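Local structure of tetratricopeptide TPR_2 repeat protein (Thermobaculum terrenum, 5DJS) at residues Val283-Leu288 with Ser305-Pro310. The protein pairs tetratricopeptide repeats with a GT-B fold of glycosyl transferase family 41 and is seen here with bound uridine-5'-diphosphate. The protein carries 1 engineered substitution. Numbering follows the deposited sequence.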
ATOM      1  N   VAL A 283      -8.148  -5.939  11.526  1.00 43.88           N
ATOM      2  CA  VAL A 283      -7.718  -5.058  12.643  1.00 43.90           C
ATOM      3  C   VAL A 283      -7.567  -3.576  12.219  1.00 43.74           C
ATOM      4  O   VAL A 283      -6.592  -3.203  11.553  1.00 38.77           O
ATOM      5  CB  VAL A 283      -6.383  -5.546  13.253  1.00 43.60           C
ATOM      6  CG1 VAL A 283      -5.925  -4.633  14.380  1.00 44.80           C
ATOM      7  CG2 VAL A 283      -6.521  -6.967  13.767  1.00 43.20           C
ATOM      8  N   GLY A 284      -8.532  -2.747  12.625  1.00 44.51           N
ATOM      9  CA  GLY A 284      -8.519  -1.302  12.359  1.00 44.45           C
ATOM     10  C   GLY A 284      -8.452  -0.502  13.652  1.00 46.55           C
ATOM     11  O   GLY A 284      -7.713  -0.860  14.583  1.00 45.10           O
ATOM     12  N   ASP A 285      -9.209   0.593  13.702  1.00 46.42           N
ATOM     13  CA  ASP A 285      -9.371   1.372  14.940  1.00 46.57           C
ATOM     14  C   ASP A 285     -10.652   2.213  14.907  1.00 48.37           C
ATOM     15  O   ASP A 285     -11.364   2.221  13.895  1.00 56.87           O
ATOM     16  CB  ASP A 285      -8.114   2.200  15.266  1.00 44.33           C
ATOM     17  CG  ASP A 285      -7.978   3.462  14.441  1.00 42.63           C
ATOM     18  OD1 ASP A 285      -8.913   4.295  14.465  1.00 39.52           O
ATOM     19  OD2 ASP A 285      -6.896   3.657  13.833  1.00 41.17           O
ATOM     20  N   GLN A 286     -10.942   2.906  16.004  1.00 46.44           N
ATOM     21  CA  GLN A 286     -12.267   3.514  16.210  1.00 47.93           C
ATOM     22  C   GLN A 286     -12.557   4.723  15.336  1.00 45.78           C
ATOM     23  O   GLN A 286     -13.710   4.968  14.999  1.00 44.92           O
ATOM     24  CB  GLN A 286     -12.455   3.891  17.672  1.00 50.21           C
ATOM     25  CG  GLN A 286     -12.458   2.695  18.599  1.00 52.03           C
ATOM     26  CD  GLN A 286     -12.600   3.105  20.046  1.00 55.96           C
ATOM     27  OE1 GLN A 286     -11.817   3.917  20.556  1.00 60.38           O
ATOM     28  NE2 GLN A 286     -13.601   2.555  20.722  1.00 56.57           N
ATOM     29  N   HIS A 287     -11.516   5.470  14.981  1.00 46.08           N
ATOM     30  CA  HIS A 287     -11.638   6.574  14.026  1.00 45.96           C
ATOM     31  C   HIS A 287     -11.573   6.073  12.586  1.00 43.93           C
ATOM     32  O   HIS A 287     -12.304   6.565  11.716  1.00 40.51           O
ATOM     33  CB  HIS A 287     -10.545   7.608  14.265  1.00 48.85           C
ATOM     34  CG  HIS A 287     -10.572   8.206  15.640  1.00 53.23           C
ATOM     35  ND1 HIS A 287     -11.742   8.562  16.277  1.00 54.64           N
ATOM     36  CD2 HIS A 287      -9.567   8.532  16.488  1.00 53.55           C
ATOM     37  CE1 HIS A 287     -11.458   9.068  17.464  1.00 56.64           C
ATOM     38  NE2 HIS A 287     -10.145   9.060  17.616  1.00 57.07           N
ATOM     39  N   LEU A 288     -10.704   5.093  12.347  1.00 42.68           N
ATOM     40  CA  LEU A 288     -10.480   4.535  11.009  1.00 43.29           C
ATOM     41  C   LEU A 288     -11.688   3.816  10.404  1.00 41.81           C
ATOM     42  O   LEU A 288     -11.899   3.910   9.195  1.00 38.35           O
ATOM     43  CB  LEU A 288      -9.270   3.583  11.020  1.00 44.20           C
ATOM     44  CG  LEU A 288      -8.801   3.009   9.671  1.00 46.18           C
ATOM     45  CD1 LEU A 288      -8.332   4.111   8.732  1.00 45.66           C
ATOM     46  CD2 LEU A 288      -7.689   1.995   9.872  1.00 46.51           C
ATOM     47  N   SER A 305      -8.606   0.808  20.404  1.00 46.11           N
ATOM     48  CA  SER A 305      -8.843   2.111  21.063  1.00 44.26           C
ATOM     49  C   SER A 305      -7.617   3.048  21.029  1.00 43.06           C
ATOM     50  O   SER A 305      -7.496   3.951  21.844  1.00 42.61           O
ATOM     51  CB  SER A 305      -9.274   1.854  22.502  1.00 43.62           C
ATOM     52  OG  SER A 305      -8.287   1.064  23.143  1.00 44.11           O
ATOM     53  N   ARG A 306      -6.703   2.793  20.098  1.00 43.03           N
ATOM     54  CA  ARG A 306      -5.616   3.689  19.727  1.00 42.73           C
ATOM     55  C   ARG A 306      -5.533   3.667  18.179  1.00 43.97           C
ATOM     56  O   ARG A 306      -6.332   2.999  17.523  1.00 41.76           O
ATOM     57  CB  ARG A 306      -4.302   3.176  20.320  1.00 42.13           C
ATOM     58  CG  ARG A 306      -3.903   1.809  19.789  1.00 41.72           C
ATOM     59  CD  ARG A 306      -2.535   1.338  20.215  1.00 43.54           C
ATOM     60  NE  ARG A 306      -1.454   2.328  20.157  1.00 45.37           N
ATOM     61  CZ  ARG A 306      -0.940   2.889  19.068  1.00 46.44           C
ATOM     62  NH1 ARG A 306      -1.416   2.645  17.859  1.00 52.47           N
ATOM     63  NH2 ARG A 306       0.068   3.734  19.190  1.00 47.04           N
ATOM     64  N   PHE A 307      -4.538   4.347  17.615  1.00 44.20           N
ATOM     65  CA  PHE A 307      -4.276   4.308  16.175  1.00 45.56           C
ATOM     66  C   PHE A 307      -3.912   2.883  15.747  1.00 48.65           C
ATOM     67  O   PHE A 307      -3.236   2.173  16.488  1.00 50.75           O
ATOM     68  CB  PHE A 307      -3.150   5.294  15.819  1.00 43.93           C
ATOM     69  CG  PHE A 307      -2.902   5.451  14.341  1.00 43.96           C
ATOM     70  CD1 PHE A 307      -3.930   5.841  13.482  1.00 42.65           C
ATOM     71  CD2 PHE A 307      -1.628   5.235  13.805  1.00 43.22           C
ATOM     72  CE1 PHE A 307      -3.698   5.997  12.127  1.00 42.07           C
ATOM     73  CE2 PHE A 307      -1.392   5.393  12.447  1.00 41.57           C
ATOM     74  CZ  PHE A 307      -2.429   5.780  11.607  1.00 41.29           C
ATOM     75  N   TYR A 308      -4.357   2.465  14.557  1.00 47.31           N
ATOM     76  CA  TYR A 308      -4.188   1.066  14.124  1.00 45.87           C
ATOM     77  C   TYR A 308      -2.759   0.637  13.755  1.00 43.32           C
ATOM     78  O   TYR A 308      -2.575  -0.501  13.347  1.00 43.17           O
ATOM     79  CB  TYR A 308      -5.161   0.732  12.983  1.00 48.54           C
ATOM     80  CG  TYR A 308      -4.713   1.112  11.569  1.00 51.90           C
ATOM     81  CD1 TYR A 308      -4.476   2.447  11.205  1.00 52.15           C
ATOM     82  CD2 TYR A 308      -4.569   0.134  10.583  1.00 52.31           C
ATOM     83  CE1 TYR A 308      -4.089   2.784   9.917  1.00 53.23           C
ATOM     84  CE2 TYR A 308      -4.185   0.464   9.290  1.00 55.26           C
ATOM     85  CZ  TYR A 308      -3.944   1.787   8.960  1.00 55.34           C
ATOM     86  OH  TYR A 308      -3.566   2.109   7.676  1.00 52.57           O
ATOM     87  N   LEU A 309      -1.769   1.523  13.900  1.00 41.10           N
ATOM     88  CA  LEU A 309      -0.377   1.227  13.573  1.00 42.44           C
ATOM     89  C   LEU A 309       0.560   1.788  14.642  1.00 44.47           C
ATOM     90  O   LEU A 309       0.173   2.712  15.361  1.00 43.14           O
ATOM     91  CB  LEU A 309      -0.024   1.878  12.241  1.00 43.76           C
ATOM     92  CG  LEU A 309      -0.880   1.508  11.035  1.00 46.38           C
ATOM     93  CD1 LEU A 309      -0.542   2.390   9.855  1.00 47.08           C
ATOM     94  CD2 LEU A 309      -0.632   0.070  10.671  1.00 47.41           C
ATOM     95  N   PRO A 310       1.802   1.253  14.734  1.00 46.01           N
ATOM     96  CA  PRO A 310       2.812   1.839  15.623  1.00 47.76           C
ATOM     97  C   PRO A 310       3.498   3.081  15.021  1.00 47.34           C
ATOM     98  O   PRO A 310       4.088   3.001  13.941  1.00 49.43           O
ATOM     99  CB  PRO A 310       3.819   0.693  15.811  1.00 48.85           C
ATOM    100  CG  PRO A 310       3.741  -0.094  14.545  1.00 46.98           C
ATOM    101  CD  PRO A 310       2.333   0.071  14.019  1.00 46.20           C
TER
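Gly284 and Tyr308 bring their CA atoms to 5.2 Å where strand 281-285 ends and the irregular chain following the neighbouring parallel strand 300-304 passes beside it. Asp285 illustrates how one carboxylate can join two such exits from one of the two parallel sheets of a GT-B fold. A chi1 of 78° tucks the carboxylate over its own main chain and leaves OD2 beside the backbone N of Tyr308, which gives it a weak, bent hydrogen bond of 2.9 Å. OD1 turns back to its own chain and accepts from Leu288 N at 2.9 Å, nearly straight at 168° but from above the carboxylate plane, an Asx motif that opens the turn 286-288; His287 N adds a weaker bond. Helix 447-454, which lies in the chain between two strands of the other sheet, supplies further donors, Ser450 OG to OD2 and Trp454 NE1 to OD1. The turn also delivers Leu288, whose CD2 lies over the face of the Tyr308 ring, 3.4 Å from its centroid and 9° off the normal, a CH-pi contact. Leu309 CG rests on the opposite face, so the ring is held between two leucines, while Val283 O approaches its edge; the side chain of Tyr308 lies about 8 Å from the bound uridine-5'-diphosphate. Bonded through both oxygens, the buried carboxylate is probably stabilised as an anion, and its bonds bridge the two halves of the fold.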